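Local structure of SPCC18.06c protein (Schizosaccharomyces pombe, 2P51) at residues R77-S82 and S169-A174; Y175-K178 and P184-A187; H230-Q235 and D241-A246. The protein removes poly(A) tails from mRNA as the catalytic 3'-exoribonuclease subunit of the CCR4-NOT complex, using divalent metal ions to release 5'-AMP. All blocks are in the same frame, centred on the assembly; numbering follows the deposited sequence. Where two conformers were deposited one is given.

Contact 1. Residues R77-S82 and S169-A174. With MG (magnesium ion), chain B.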
ATOM      1  N   ARG A  77      -8.749 -13.074   0.846  1.00 18.40           N
ATOM      2  CA  ARG A  77      -7.908 -14.159   0.346  1.00 20.46           C
ATOM      3  C   ARG A  77      -8.378 -14.615  -1.018  1.00 21.61           C
ATOM      4  O   ARG A  77      -7.622 -14.829  -1.960  1.00 21.05           O
ATOM      5  CB  ARG A  77      -7.990 -15.280   1.392  1.00 21.19           C
ATOM      6  CG  ARG A  77      -7.237 -16.563   1.110  1.00 28.00           C
ATOM      7  CD  ARG A  77      -7.707 -17.644   2.106  1.00 35.27           C
ATOM      8  NE  ARG A  77      -7.336 -18.937   1.573  1.00 35.26           N
ATOM      9  CZ  ARG A  77      -7.966 -20.086   1.704  1.00 34.43           C
ATOM     10  NH1 ARG A  77      -9.101 -20.139   2.402  1.00 32.25           N
ATOM     11  NH2 ARG A  77      -7.428 -21.150   1.131  1.00 36.94           N
ATOM     12  N   ALA A  78      -9.685 -14.807  -1.182  1.00 19.81           N
ATOM     13  CA  ALA A  78     -10.254 -15.273  -2.441  1.00 22.91           C
ATOM     14  C   ALA A  78      -9.920 -14.292  -3.544  1.00 19.78           C
ATOM     15  O   ALA A  78      -9.569 -14.681  -4.659  1.00 27.71           O
ATOM     16  CB  ALA A  78     -11.765 -15.466  -2.316  1.00 25.42           C
ATOM     17  N   ASN A  79     -10.066 -13.005  -3.278  1.00 17.95           N
ATOM     18  CA  ASN A  79      -9.886 -12.024  -4.368  1.00 16.94           C
ATOM     19  C   ASN A  79      -8.426 -11.686  -4.613  1.00 15.24           C
ATOM     20  O   ASN A  79      -8.004 -11.614  -5.777  1.00 18.71           O
ATOM     21  CB  ASN A  79     -10.713 -10.742  -4.067  1.00 17.54           C
ATOM     22  CG  ASN A  79     -12.198 -11.042  -4.275  1.00 18.16           C
ATOM     23  OD1 ASN A  79     -12.668 -10.937  -5.404  1.00 18.95           O
ATOM     24  ND2 ASN A  79     -12.935 -11.420  -3.242  1.00 20.12           N
ATOM     25  N   VAL A  80      -7.654 -11.499  -3.536  1.00 14.88           N
ATOM     26  CA  VAL A  80      -6.239 -11.145  -3.737  1.00 14.61           C
ATOM     27  C   VAL A  80      -5.529 -12.284  -4.426  1.00 14.71           C
ATOM     28  O   VAL A  80      -4.683 -12.041  -5.309  1.00 17.02           O
ATOM     29  CB  VAL A  80      -5.554 -10.772  -2.410  1.00 14.21           C
ATOM     30  CG1 VAL A  80      -4.073 -10.568  -2.638  1.00 16.30           C
ATOM     31  CG2 VAL A  80      -6.148  -9.504  -1.798  1.00 15.27           C
ATOM     32  N   ASP A  81      -5.846 -13.526  -4.045  1.00 15.26           N
ATOM     33  CA  ASP A  81      -5.146 -14.630  -4.716  1.00 15.49           C
ATOM     34  C   ASP A  81      -5.424 -14.637  -6.234  1.00 16.04           C
ATOM     35  O   ASP A  81      -4.543 -15.072  -6.968  1.00 19.92           O
ATOM     36  CB  ASP A  81      -5.612 -15.984  -4.208  1.00 17.72           C
ATOM     37  CG  ASP A  81      -4.944 -16.472  -2.944  1.00 18.14           C
ATOM     38  OD1 ASP A  81      -3.952 -15.900  -2.454  1.00 19.37           O
ATOM     39  OD2 ASP A  81      -5.459 -17.501  -2.431  1.00 20.25           O
ATOM     40  N   SER A  82      -6.630 -14.196  -6.635  1.00 17.34           N
ATOM     41  CA  SER A  82      -7.090 -14.384  -7.992  1.00 17.04           C
ATOM     42  C   SER A  82      -6.915 -13.222  -8.960  1.00 16.23           C
ATOM     43  O   SER A  82      -6.907 -13.415 -10.177  1.00 23.11           O
ATOM     44  CB  SER A  82      -8.608 -14.725  -7.949  1.00 26.87           C
ATOM     45  OG  SER A  82      -8.650 -16.114  -7.580  1.00 37.08           O
ATOM     46  N   SER A 169      -5.711  -1.488   5.523  1.00 13.83           N
ATOM     47  CA  SER A 169      -4.584  -2.075   4.842  1.00 16.90           C
ATOM     48  C   SER A 169      -4.689  -3.558   4.498  1.00 16.24           C
ATOM     49  O   SER A 169      -3.704  -4.074   3.973  1.00 15.86           O
ATOM     50  CB  SER A 169      -3.302  -1.927   5.730  1.00 20.41           C
ATOM     51  OG  SER A 169      -3.587  -2.676   6.929  1.00 24.19           O
ATOM     52  N   GLY A 170      -5.786  -4.279   4.781  1.00 15.30           N
ATOM     53  CA  GLY A 170      -5.797  -5.741   4.590  1.00 15.03           C
ATOM     54  C   GLY A 170      -5.434  -6.122   3.162  1.00 15.46           C
ATOM     55  O   GLY A 170      -4.554  -6.964   2.926  1.00 16.01           O
ATOM     56  N   TYR A 171      -6.140  -5.554   2.182  1.00 14.74           N
ATOM     57  CA  TYR A 171      -5.831  -5.911   0.797  1.00 13.98           C
ATOM     58  C   TYR A 171      -4.453  -5.427   0.389  1.00 13.50           C
ATOM     59  O   TYR A 171      -3.740  -6.185  -0.296  1.00 14.00           O
ATOM     60  CB  TYR A 171      -6.879  -5.341  -0.205  1.00 14.09           C
ATOM     61  CG  TYR A 171      -8.155  -6.147  -0.281  1.00 14.78           C
ATOM     62  CD1 TYR A 171      -9.110  -6.113   0.755  1.00 16.47           C
ATOM     63  CD2 TYR A 171      -8.467  -6.932  -1.402  1.00 15.11           C
ATOM     64  CE1 TYR A 171     -10.298  -6.843   0.680  1.00 16.89           C
ATOM     65  CE2 TYR A 171      -9.659  -7.652  -1.448  1.00 15.46           C
ATOM     66  CZ  TYR A 171     -10.577  -7.625  -0.436  1.00 17.87           C
ATOM     67  OH  TYR A 171     -11.759  -8.348  -0.492  1.00 19.85           O
ATOM     68  N   ASP A 172      -4.092  -4.205   0.742  1.00 13.51           N
ATOM     69  CA  ASP A 172      -2.828  -3.622   0.324  1.00 13.92           C
ATOM     70  C   ASP A 172      -1.651  -4.468   0.812  1.00 13.61           C
ATOM     71  O   ASP A 172      -0.721  -4.829   0.052  1.00 15.00           O
ATOM     72  CB  ASP A 172      -2.766  -2.188   0.832  1.00 13.21           C
ATOM     73  CG  ASP A 172      -3.688  -1.211   0.174  1.00 13.09           C
ATOM     74  OD1 ASP A 172      -4.116  -1.541  -0.971  1.00 13.71           O
ATOM     75  OD2 ASP A 172      -4.065  -0.154   0.730  1.00 13.80           O
ATOM     76  N   PHE A 173      -1.690  -4.832   2.113  1.00 14.22           N
ATOM     77  CA  PHE A 173      -0.605  -5.672   2.651  1.00 14.63           C
ATOM     78  C   PHE A 173      -0.679  -7.073   2.029  1.00 16.11           C
ATOM     79  O   PHE A 173       0.374  -7.692   1.767  1.00 16.33           O
ATOM     80  CB  PHE A 173      -0.682  -5.823   4.170  1.00 17.79           C
ATOM     81  CG  PHE A 173       0.132  -4.849   4.984  1.00 15.95           C
ATOM     82  CD1 PHE A 173       1.464  -4.600   4.681  1.00 16.72           C
ATOM     83  CD2 PHE A 173      -0.430  -4.176   6.042  1.00 14.85           C
ATOM     84  CE1 PHE A 173       2.284  -3.702   5.387  1.00 15.23           C
ATOM     85  CE2 PHE A 173       0.365  -3.306   6.764  1.00 16.55           C
ATOM     86  CZ  PHE A 173       1.689  -3.045   6.466  1.00 17.77           C
ATOM     87  N   ALA A 174      -1.871  -7.627   1.810  1.00 14.66           N
ATOM     88  CA  ALA A 174      -1.983  -8.961   1.206  1.00 14.10           C
ATOM     89  C   ALA A 174      -1.335  -8.949  -0.173  1.00 14.41           C
ATOM     90  O   ALA A 174      -0.647  -9.927  -0.559  1.00 15.47           O
ATOM     91  CB  ALA A 174      -3.418  -9.452   1.167  1.00 15.59           C
TER
HETATM   92 MG    MG B2001      -5.366   1.383   0.058  1.00 14.74          MG
HETATM   93  O   HOH W   1      -6.161   0.079  -1.333  1.00 14.45           O
HETATM   94  O   HOH W   2      -4.834   2.598   1.636  0.91 13.04           O
HETATM   95  O   HOH W   3      -6.543   2.801  -0.733  0.98 18.10           O
HETATM   96  O   HOH W   4      -6.903   0.791   1.410  0.94 14.63           O
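The helix that brings a metal-binding aspartate into the active site, 170-181, rests its first turn on helix 69-82: Tyr171 meets Val80 and Asn79, and Ala174 meets Val80. The short axes of the two helices pass 10.3 Å apart and cross at -39°, a spacing that leaves room for a valine and a tyrosine ring between the backbones. Val80 does most of the work with its two methyl branches. Its CG1 lies anti to the backbone N (chi1 174°) and reaches Ala174 CB at 4.0 Å, where the small alanine lets the branched side chain in. Val80 CG2 meets Tyr171 CD2 at 3.5 Å, the two side chains crossing at a slant. At the ring edge, close to its plane, Asn79 CB lies 4.2 Å from Tyr171 CE2. The amide of Asn79 is turned to other work: Asn79 OD1 accepts a hydrogen bond from Val58 N, and ND2 donates to Ala59 O and Thr75 O, so a polar residue can be buried here. Phe54 meets the Tyr171 ring in a nearly parallel orientation.

This is the DEDD nuclease fold, and Asp172, one residue beyond Tyr171, belongs to its acidic quartet. The CB of Asp172 points away from helix 69-82, so one helical turn offers packing groups on one side and a metal ligand on another. Asp172 OD2 binds a magnesium ion at 2.1 Å; four waters and Asp51 OD1 complete the six ligands. Asp172 OD1 accepts a bond of 2.6 Å from water 1, itself a ligand of the ion, and is hydrogen-bonded to Thr52 OG1; the two bonds probably help to fix the carboxylate's rotation.

Contact 2. Residues Y175-K178 and P184-A187; sequences YLLK and PLPA
Leu177 and Leu185 face each other where the DEDD nuclease fold links helix 170-181 to helix 189-199: the first helix ends, the chain turns back, and the loop 184-187 runs on toward the second. The packed part of the contact is made by these two leucines. Leu177 CD2 touches Leu185 CD2 at 4.1 Å, the side chains meeting at a slant rather than end-on. Leu177 sets out directly toward the loop, with CG anti to its backbone N (chi1 -170°), whereas Leu185 starts across the contact and brings only its outer carbons in. Leu185 CD2 also lies 4.3 Å from Lys178 N, laying a methyl against the helix backbone. Leucine suits both places because each is buried against further apolar groups: Phe192, Ile195 and Tyr199 of helix 189-199 touch Leu177, while Tyr73 and Val80 meet Leu185.

Away from this pair the contact thins out toward solvent. The chain either side of Leu185 is exposed, Pro186 only partly so, and its backbone is held instead by helix 69-82, where Tyr73 OH hydrogen-bonds Pro186 O. Prolines either side of Leu185 restrict the backbone and favour its extended course, useful in a stretch without regular structure. Lys178 sits at the border. Its fully extended chain, long enough to leave the leucines behind, carries the ammonium to helix 69-82, where Lys178 NZ bonds Val80 O.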
ATOM      1  N   TYR A 175      -1.522  -7.870  -0.952  1.00 14.39           N
ATOM      2  CA  TYR A 175      -0.913  -7.854  -2.302  1.00 13.98           C
ATOM      3  C   TYR A 175       0.604  -7.828  -2.210  1.00 13.81           C
ATOM      4  O   TYR A 175       1.246  -8.457  -3.065  1.00 15.92           O
ATOM      5  CB  TYR A 175      -1.425  -6.649  -3.099  1.00 14.13           C
ATOM      6  CG  TYR A 175      -2.667  -7.049  -3.895  1.00 13.33           C
ATOM      7  CD1 TYR A 175      -3.945  -6.620  -3.610  1.00 14.33           C
ATOM      8  CD2 TYR A 175      -2.466  -7.913  -4.960  1.00 14.07           C
ATOM      9  CE1 TYR A 175      -5.063  -7.006  -4.365  1.00 14.49           C
ATOM     10  CE2 TYR A 175      -3.547  -8.312  -5.698  1.00 14.76           C
ATOM     11  CZ  TYR A 175      -4.833  -7.875  -5.415  1.00 14.22           C
ATOM     12  OH  TYR A 175      -5.853  -8.323  -6.207  1.00 16.20           O
ATOM     13  N   LEU A 176       1.159  -7.149  -1.215  1.00 15.43           N
ATOM     14  CA  LEU A 176       2.614  -7.135  -1.121  1.00 15.07           C
ATOM     15  C   LEU A 176       3.092  -8.508  -0.657  1.00 16.47           C
ATOM     16  O   LEU A 176       4.122  -9.010  -1.152  1.00 16.87           O
ATOM     17  CB  LEU A 176       3.183  -6.042  -0.201  0.75 17.38           C
ATOM     18  CG  LEU A 176       3.517  -4.728  -0.953  0.75 19.56           C
ATOM     19  CD1 LEU A 176       2.230  -4.050  -1.409  0.75 15.36           C
ATOM     20  CD2 LEU A 176       4.384  -3.833  -0.089  0.75 25.53           C
ATOM     21  N   LEU A 177       2.318  -9.116   0.280  1.00 15.37           N
ATOM     22  CA  LEU A 177       2.808 -10.473   0.663  1.00 14.33           C
ATOM     23  C   LEU A 177       2.700 -11.452  -0.474  1.00 16.78           C
ATOM     24  O   LEU A 177       3.593 -12.305  -0.680  1.00 19.08           O
ATOM     25  CB  LEU A 177       2.051 -10.973   1.907  1.00 16.64           C
ATOM     26  CG  LEU A 177       2.593 -12.248   2.564  1.00 21.35           C
ATOM     27  CD1 LEU A 177       3.902 -11.953   3.309  1.00 27.85           C
ATOM     28  CD2 LEU A 177       1.580 -12.879   3.509  1.00 22.41           C
ATOM     29  N   LYS A 178       1.637 -11.390  -1.249  1.00 14.83           N
ATOM     30  CA  LYS A 178       1.476 -12.230  -2.448  1.00 14.53           C
ATOM     31  C   LYS A 178       2.639 -12.032  -3.410  1.00 16.59           C
ATOM     32  O   LYS A 178       3.230 -12.944  -3.982  1.00 19.80           O
ATOM     33  CB  LYS A 178       0.141 -11.907  -3.137  1.00 14.56           C
ATOM     34  CG  LYS A 178      -0.023 -12.480  -4.522  1.00 16.04           C
ATOM     35  CD  LYS A 178      -1.363 -12.077  -5.152  1.00 14.72           C
ATOM     36  CE  LYS A 178      -1.512 -12.715  -6.557  1.00 17.02           C
ATOM     37  NZ  LYS A 178      -2.702 -12.077  -7.248  1.00 15.43           N
ATOM     38  N   PRO A 184      -0.369 -18.835  -3.006  1.00 19.66           N
ATOM     39  CA  PRO A 184      -1.645 -18.471  -2.384  1.00 19.99           C
ATOM     40  C   PRO A 184      -1.451 -18.006  -0.951  1.00 19.17           C
ATOM     41  O   PRO A 184      -0.542 -18.456  -0.230  1.00 22.03           O
ATOM     42  CB  PRO A 184      -2.430 -19.779  -2.360  1.00 23.32           C
ATOM     43  CG  PRO A 184      -1.821 -20.583  -3.479  1.00 25.62           C
ATOM     44  CD  PRO A 184      -0.363 -20.200  -3.587  1.00 24.86           C
ATOM     45  N   LEU A 185      -2.292 -17.089  -0.490  1.00 18.92           N
ATOM     46  CA  LEU A 185      -2.190 -16.600   0.890  1.00 19.16           C
ATOM     47  C   LEU A 185      -2.542 -17.713   1.875  1.00 19.99           C
ATOM     48  O   LEU A 185      -3.232 -18.719   1.564  1.00 21.15           O
ATOM     49  CB  LEU A 185      -3.099 -15.378   1.084  1.00 18.84           C
ATOM     50  CG  LEU A 185      -2.740 -14.135   0.271  1.00 17.95           C
ATOM     51  CD1 LEU A 185      -3.941 -13.194   0.215  1.00 19.41           C
ATOM     52  CD2 LEU A 185      -1.517 -13.456   0.873  1.00 17.84           C
ATOM     53  N   PRO A 186      -2.063 -17.570   3.112  1.00 21.57           N
ATOM     54  CA  PRO A 186      -2.476 -18.559   4.153  1.00 23.05           C
ATOM     55  C   PRO A 186      -3.993 -18.673   4.284  1.00 22.06           C
ATOM     56  O   PRO A 186      -4.800 -17.754   4.046  1.00 24.86           O
ATOM     57  CB  PRO A 186      -1.810 -17.986   5.409  1.00 22.27           C
ATOM     58  CG  PRO A 186      -0.645 -17.195   4.883  1.00 20.64           C
ATOM     59  CD  PRO A 186      -1.140 -16.537   3.612  1.00 21.05           C
ATOM     60  N   ALA A 187      -4.504 -19.848   4.673  1.00 24.73           N
ATOM     61  CA  ALA A 187      -5.940 -20.131   4.769  1.00 28.29           C
ATOM     62  C   ALA A 187      -6.619 -19.392   5.917  1.00 26.63           C
ATOM     63  O   ALA A 187      -7.812 -19.061   5.856  1.00 31.57           O
ATOM     64  CB  ALA A 187      -6.172 -21.623   4.951  1.00 31.78           C
TER

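Contact 3. Residues H230-Q235 and D241-A246. With MG (magnesium ion), chain C.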
ATOM      1  N   HIS A 230      -2.974  18.942   1.608  1.00 23.57           N
ATOM      2  CA  HIS A 230      -3.254  18.911   0.160  1.00 25.75           C
ATOM      3  C   HIS A 230      -2.675  17.663  -0.475  1.00 25.54           C
ATOM      4  O   HIS A 230      -1.579  17.217  -0.163  1.00 26.27           O
ATOM      5  CB  HIS A 230      -2.698  20.180  -0.478  1.00 34.46           C
ATOM      6  CG  HIS A 230      -2.446  20.206  -1.942  1.00 48.14           C
ATOM      7  ND1 HIS A 230      -3.431  20.503  -2.872  1.00 55.08           N
ATOM      8  CD2 HIS A 230      -1.326  20.000  -2.692  1.00 53.59           C
ATOM      9  CE1 HIS A 230      -2.933  20.463  -4.104  1.00 59.26           C
ATOM     10  NE2 HIS A 230      -1.646  20.157  -4.024  1.00 58.54           N
ATOM     11  N   ARG A 231      -3.456  17.130  -1.408  1.00 21.76           N
ATOM     12  CA  ARG A 231      -3.036  16.046  -2.239  1.00 20.55           C
ATOM     13  C   ARG A 231      -2.188  16.535  -3.411  1.00 21.27           C
ATOM     14  O   ARG A 231      -2.516  17.472  -4.136  1.00 27.19           O
ATOM     15  CB  ARG A 231      -4.267  15.305  -2.803  1.00 20.97           C
ATOM     16  CG  ARG A 231      -3.834  14.130  -3.703  1.00 20.95           C
ATOM     17  CD  ARG A 231      -5.046  13.474  -4.306  1.00 20.05           C
ATOM     18  NE  ARG A 231      -5.799  12.572  -3.421  1.00 20.09           N
ATOM     19  CZ  ARG A 231      -5.486  11.323  -3.135  1.00 17.04           C
ATOM     20  NH1 ARG A 231      -4.389  10.725  -3.623  1.00 17.63           N
ATOM     21  NH2 ARG A 231      -6.301  10.661  -2.323  1.00 19.15           N
ATOM     22  N   ILE A 232      -1.061  15.871  -3.611  1.00 21.77           N
ATOM     23  CA  ILE A 232      -0.254  16.063  -4.790  1.00 21.62           C
ATOM     24  C   ILE A 232      -0.556  14.881  -5.698  1.00 20.48           C
ATOM     25  O   ILE A 232      -0.444  13.742  -5.228  1.00 21.65           O
ATOM     26  CB  ILE A 232       1.250  16.115  -4.428  1.00 22.25           C
ATOM     27  CG1 ILE A 232       1.654  17.337  -3.599  1.00 26.88           C
ATOM     28  CG2 ILE A 232       2.117  16.001  -5.687  1.00 25.89           C
ATOM     29  CD1 ILE A 232       3.121  17.642  -3.452  1.00 36.35           C
ATOM     30  N   GLY A 233      -0.925  15.029  -6.964  1.00 20.36           N
ATOM     31  CA  GLY A 233      -1.131  13.865  -7.826  1.00 21.88           C
ATOM     32  C   GLY A 233      -2.600  13.484  -7.780  1.00 19.75           C
ATOM     33  O   GLY A 233      -3.451  14.041  -7.070  1.00 20.25           O
ATOM     34  N   PRO A 234      -2.877  12.487  -8.639  1.00 20.15           N
ATOM     35  CA  PRO A 234      -4.242  12.012  -8.852  1.00 19.97           C
ATOM     36  C   PRO A 234      -4.790  11.098  -7.751  1.00 19.77           C
ATOM     37  O   PRO A 234      -4.151  10.117  -7.395  1.00 20.15           O
ATOM     38  CB  PRO A 234      -4.128  11.235 -10.175  1.00 22.81           C
ATOM     39  CG  PRO A 234      -2.684  10.859 -10.296  1.00 24.54           C
ATOM     40  CD  PRO A 234      -1.869  11.844  -9.509  1.00 22.98           C
ATOM     41  N   GLN A 235      -5.990  11.399  -7.222  1.00 19.69           N
ATOM     42  CA  GLN A 235      -6.679  10.472  -6.326  1.00 19.62           C
ATOM     43  C   GLN A 235      -6.895   9.130  -7.032  1.00 19.38           C
ATOM     44  O   GLN A 235      -7.160   9.011  -8.236  1.00 20.66           O
ATOM     45  CB  GLN A 235      -7.994  11.105  -5.893  1.00 19.63           C
ATOM     46  CG  GLN A 235      -8.827  10.317  -4.903  1.00 22.06           C
ATOM     47  CD  GLN A 235      -9.921  11.129  -4.250  1.00 20.89           C
ATOM     48  OE1 GLN A 235     -10.565  10.598  -3.326  1.00 23.11           O
ATOM     49  NE2 GLN A 235     -10.216  12.353  -4.650  1.00 25.05           N
ATOM     50  N   ASP A 241      -1.899   8.337  -3.527  1.00 13.19           N
ATOM     51  CA  ASP A 241      -2.579   7.897  -2.295  1.00 13.45           C
ATOM     52  C   ASP A 241      -1.569   7.553  -1.191  1.00 11.30           C
ATOM     53  O   ASP A 241      -1.825   7.866  -0.002  1.00 13.55           O
ATOM     54  CB  ASP A 241      -3.463   6.687  -2.562  1.00 14.39           C
ATOM     55  CG  ASP A 241      -4.642   6.932  -3.480  1.00 18.98           C
ATOM     56  OD1 ASP A 241      -5.063   8.105  -3.674  1.00 18.81           O
ATOM     57  OD2 ASP A 241      -5.203   5.949  -4.050  1.00 16.24           O
ATOM     58  N   ALA A 242      -0.453   6.944  -1.533  1.00 10.99           N
ATOM     59  CA  ALA A 242       0.570   6.605  -0.526  1.00 11.70           C
ATOM     60  C   ALA A 242       1.166   7.864   0.056  1.00 11.78           C
ATOM     61  O   ALA A 242       1.478   8.001   1.253  1.00 12.82           O
ATOM     62  CB  ALA A 242       1.674   5.751  -1.168  1.00 12.11           C
ATOM     63  N   LEU A 243       1.380   8.879  -0.781  1.00 12.24           N
ATOM     64  CA  LEU A 243       1.959  10.127  -0.262  1.00 12.69           C
ATOM     65  C   LEU A 243       0.983  10.810   0.671  1.00 12.58           C
ATOM     66  O   LEU A 243       1.329  11.388   1.708  1.00 14.74           O
ATOM     67  CB  LEU A 243       2.269  11.034  -1.463  1.00 14.85           C
ATOM     68  CG  LEU A 243       2.690  12.480  -1.151  1.00 15.82           C
ATOM     69  CD1 LEU A 243       3.935  12.508  -0.300  1.00 15.92           C
ATOM     70  CD2 LEU A 243       2.929  13.260  -2.439  1.00 16.75           C
ATOM     71  N   LEU A 244      -0.327  10.829   0.329  1.00 12.24           N
ATOM     72  CA  LEU A 244      -1.293  11.437   1.243  1.00 12.29           C
ATOM     73  C   LEU A 244      -1.348  10.703   2.580  1.00 12.47           C
ATOM     74  O   LEU A 244      -1.523  11.351   3.627  1.00 13.31           O
ATOM     75  CB  LEU A 244      -2.700  11.401   0.598  1.00 14.75           C
ATOM     76  CG  LEU A 244      -3.737  12.331   1.212  1.00 15.89           C
ATOM     77  CD1 LEU A 244      -3.262  13.779   1.188  1.00 19.88           C
ATOM     78  CD2 LEU A 244      -5.063  12.200   0.455  1.00 17.79           C
ATOM     79  N   THR A 245      -1.225   9.363   2.478  1.00 12.77           N
ATOM     80  CA  THR A 245      -1.173   8.525   3.660  1.00 12.34           C
ATOM     81  C   THR A 245      -0.024   8.983   4.557  1.00 12.19           C
ATOM     82  O   THR A 245      -0.210   9.161   5.785  1.00 13.57           O
ATOM     83  CB  THR A 245      -0.980   7.053   3.265  1.00 12.98           C
ATOM     84  OG1 THR A 245      -2.168   6.654   2.515  1.00 13.57           O
ATOM     85  CG2 THR A 245      -0.918   6.119   4.467  1.00 14.47           C
ATOM     86  N   ALA A 246       1.147   9.181   3.981  1.00 12.58           N
ATOM     87  CA  ALA A 246       2.290   9.651   4.811  1.00 12.27           C
ATOM     88  C   ALA A 246       1.962  10.970   5.488  1.00 13.42           C
ATOM     89  O   ALA A 246       2.192  11.197   6.697  1.00 13.89           O
ATOM     90  CB  ALA A 246       3.518   9.829   3.939  1.00 13.74           C
TER
HETATM   91 MG    MG C2002      -5.530   3.961  -3.714  0.86 15.85          MG
HETATM   92  O   HOH W   5      -6.143   1.954  -3.364  0.78 15.06           O
HETATM   93  O   HOH W   6      -6.461   4.677  -1.973  0.95 21.84           O
HETATM   94  O   HOH W   7      -7.346   4.059  -4.732  0.86 17.18           O
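Arg231 reaches across to Asp241 with its guanidinium plane turned 75° from the carboxylate plane, so the two groups meet aslant instead of lying flat in a paired, two-oxygen bridge. A single oxygen takes both contacts. Arg231 NH1 donates to Asp241 OD1 at 2.7 Å with a bent N-H...O angle of 134°, entering at the anti lone pair, and the oxygen stands 27° out of the guanidinium plane. Arg231 NH2 adds a weak bond of 3.1 Å to the same OD1.

Gln235 CA lies over the centre of one guanidinium face; on the opposite face Leu244 CD2 sits toward the rim, 3.4 Å from Arg231 NH2, the arginine and leucine side chains crossing at about a right angle. Long, flat arginine, bent at chi3, fits this slot while its N-H groups still reach the aspartate, and Gln221 OE1 takes its NE. Farther along, Ile232 CB packs on Leu243 CD2 at 3.9 Å.

Arg231 and His236 N bind OD1, while Asp241 OD2 binds magnesium at 2.0 Å, alongside Asp51, Glu53 and three waters; this division probably helps to fix the carboxylate. With Asp51, Glu53 and Asp172, Asp241 makes up the acidic quartet that names the DEDD nucleases and binds their two metal ions.

How the contacts relate
Contacts 1 and 2 share helix 170-181 and adjoin, their centres about 7 Å apart. Asp81 OD1 of contact 1 probably hydrogen-bonds Leu185 N of contact 2 at 2.8 Å, tying the loop to helix 69-82. Contact 3 stands across the chain's centre, with its own centre about 22 Å from that of contact 1 and about 26 Å from that of contact 2. What joins contacts 1 and 3 is the two-metal site between them: each lends one aspartate, Asp172 or Asp241, to a different magnesium ion, and the ions lie 4.6 Å apart. Asp51 binds both, one oxygen to each. Contact 2, by contrast, supplies no metal ligand.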